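Local atomic coordinates of alpha-galactosidase (Umbelopsis vinacea, PDB entry 3A5V), a protein that probably hydrolyses terminal alpha-galactosyl residues from sugar chains, as a tetrameric fungal alpha-galactosidase of glycoside hydrolase family 27. Residues A[218-223]-A[259-264]. Residues are numbered along the deposited sequence; the frame is centred on the assembly and turned at random.
Sequences MNIINK and TIWAAL
Ile-221 pushes its CG1-CD1 arm into the notch between Ile-260 and the indole of Trp-261. The fit shows in the distances: CG1 of Ile-221 lies 3.8 Å from CG2 of Ile-260 and also 3.8 Å from CZ3 of Trp-261, while CD1 of Ile-221 runs on to 4.0 Å from CG1 of Ile-260. With CG1 of Ile-221 anti to the carbonyl carbon (chi1 -67°) and CD1 extended beyond it (chi2 168°), the arm reaches over to the other helix, and the two isoleucine side chains cross at about a right angle. The benzo end of Trp-261 packs against Ile-220, whose CG2 stands 3.8 Å from CH2 and 3.9 Å from CZ2 of Trp-261; this CG2 and CG1 of Ile-221 both sit oblique to the ring. With an alanine in place of Ile-221, the notch would probably be left as a gap, Ile-260 and CZ3 of the indole losing the partner they share. NE1 of Trp-261 donates to the carbonyl of Asp-240, which probably helps fix the indole's rotation. The axes of segments 218-223 and 259-263 approach to 11.3 Å at 25°, a spacing bridged by large side chains. Their parent helices, 217-227 and 251-263, belong to the family's beta/alpha barrel; toward the C-terminal beta domain, Phe-314 of strand 311-318 touches both Ile-221 and Ile-260, and Leu-328 of strand 322-329 meets Ile-260.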
loop_
_atom_site.group_PDB
_atom_site.type_symbol
_atom_site.label_atom_id
_atom_site.label_comp_id
_atom_site.label_asym_id
_atom_site.label_seq_id
_atom_site.Cartn_x
_atom_site.Cartn_y
_atom_site.Cartn_z
ATOM N N MET A 218 13.524 -12.341 16.233
ATOM C CA MET A 218 14.100 -11.115 15.676
ATOM C C MET A 218 13.143 -10.405 14.695
ATOM O O MET A 218 13.045 -9.168 14.679
ATOM C CB MET A 218 15.467 -11.388 15.013
ATOM C CG MET A 218 16.609 -11.686 16.020
ATOM S SD MET A 218 16.842 -10.371 17.256
ATOM C CE MET A 218 17.151 -8.946 16.208
ATOM N N ASN A 219 12.426 -11.192 13.898
ATOM C CA ASN A 219 11.395 -10.636 13.007
ATOM C C ASN A 219 10.363 -9.834 13.812
ATOM O O ASN A 219 10.027 -8.689 13.473
ATOM C CB ASN A 219 10.721 -11.768 12.186
ATOM C CG ASN A 219 9.555 -11.271 11.333
ATOM O OD1 ASN A 219 8.443 -11.036 11.845
ATOM N ND2 ASN A 219 9.791 -11.122 10.021
ATOM N N ILE A 220 9.858 -10.440 14.887
ATOM C CA ILE A 220 8.867 -9.772 15.718
ATOM C C ILE A 220 9.432 -8.531 16.415
ATOM O O ILE A 220 8.761 -7.503 16.454
ATOM C CB ILE A 220 8.205 -10.759 16.725
ATOM C CG1 ILE A 220 7.286 -11.709 15.949
ATOM C CG2 ILE A 220 7.395 -10.012 17.813
ATOM C CD1 ILE A 220 6.939 -12.959 16.736
ATOM N N ILE A 221 10.663 -8.614 16.933
ATOM C CA ILE A 221 11.273 -7.439 17.579
ATOM C C ILE A 221 11.322 -6.233 16.614
ATOM O O ILE A 221 11.021 -5.108 17.012
ATOM C CB ILE A 221 12.696 -7.730 18.138
ATOM C CG1 ILE A 221 12.608 -8.735 19.303
ATOM C CG2 ILE A 221 13.380 -6.404 18.590
ATOM C CD1 ILE A 221 13.929 -9.303 19.744
ATOM N N ASN A 222 11.707 -6.472 15.354
ATOM C CA ASN A 222 11.835 -5.372 14.395
ATOM C C ASN A 222 10.490 -4.728 14.060
ATOM O O ASN A 222 10.419 -3.542 13.722
ATOM C CB ASN A 222 12.620 -5.823 13.143
ATOM C CG ASN A 222 14.094 -6.132 13.457
ATOM O OD1 ASN A 222 14.716 -5.472 14.298
ATOM N ND2 ASN A 222 14.655 -7.152 12.787
ATOM N N LYS A 223 9.412 -5.491 14.197
ATOM C CA LYS A 223 8.043 -4.937 14.071
ATOM C C LYS A 223 7.593 -4.182 15.314
ATOM O O LYS A 223 7.001 -3.101 15.224
ATOM C CB LYS A 223 7.027 -6.055 13.755
ATOM C CG LYS A 223 7.243 -6.672 12.369
ATOM C CD LYS A 223 6.528 -8.024 12.209
ATOM C CE LYS A 223 6.668 -8.497 10.754
ATOM N NZ LYS A 223 6.303 -9.956 10.577
ATOM N N THR A 259 13.447 -11.145 27.717
ATOM C CA THR A 259 13.848 -9.770 28.081
ATOM C C THR A 259 13.108 -8.707 27.263
ATOM O O THR A 259 12.594 -7.726 27.818
ATOM C CB THR A 259 15.373 -9.576 27.872
ATOM O OG1 THR A 259 16.102 -10.488 28.722
ATOM C CG2 THR A 259 15.797 -8.109 28.150
ATOM N N ILE A 260 13.091 -8.883 25.942
ATOM C CA ILE A 260 12.487 -7.895 25.063
ATOM C C ILE A 260 10.963 -7.886 25.217
ATOM O O ILE A 260 10.374 -6.823 25.291
ATOM C CB ILE A 260 12.927 -8.068 23.565
ATOM C CG1 ILE A 260 14.461 -7.906 23.413
ATOM C CG2 ILE A 260 12.195 -7.075 22.641
ATOM C CD1 ILE A 260 15.014 -6.508 23.823
ATOM N N TRP A 261 10.337 -9.064 25.274
ATOM C CA TRP A 261 8.890 -9.145 25.555
ATOM C C TRP A 261 8.572 -8.433 26.888
ATOM O O TRP A 261 7.618 -7.649 26.983
ATOM C CB TRP A 261 8.464 -10.611 25.659
ATOM C CG TRP A 261 8.011 -11.292 24.346
ATOM C CD1 TRP A 261 6.847 -11.988 24.179
ATOM C CD2 TRP A 261 8.700 -11.359 23.073
ATOM N NE1 TRP A 261 6.759 -12.481 22.908
ATOM C CE2 TRP A 261 7.877 -12.117 22.200
ATOM C CE3 TRP A 261 9.919 -10.848 22.581
ATOM C CZ2 TRP A 261 8.225 -12.378 20.853
ATOM C CZ3 TRP A 261 10.271 -11.107 21.231
ATOM C CH2 TRP A 261 9.418 -11.868 20.386
ATOM N N ALA A 262 9.373 -8.700 27.915
ATOM C CA ALA A 262 9.139 -8.063 29.219
ATOM C C ALA A 262 9.303 -6.530 29.130
ATOM O O ALA A 262 8.443 -5.771 29.569
ATOM C CB ALA A 262 10.098 -8.653 30.280
ATOM N N ALA A 263 10.412 -6.078 28.560
ATOM C CA ALA A 263 10.727 -4.628 28.530
ATOM C C ALA A 263 9.864 -3.802 27.575
ATOM O O ALA A 263 9.742 -2.590 27.741
ATOM C CB ALA A 263 12.246 -4.412 28.213
ATOM N N LEU A 264 9.284 -4.446 26.565
ATOM C CA LEU A 264 8.361 -3.775 25.667
ATOM C C LEU A 264 6.906 -3.834 26.165
ATOM O O LEU A 264 5.992 -3.384 25.469
ATOM C CB LEU A 264 8.503 -4.290 24.206
ATOM C CG LEU A 264 9.509 -3.469 23.358
ATOM C CD1 LEU A 264 10.907 -3.336 24.038
ATOM C CD2 LEU A 264 9.687 -4.085 21.942
#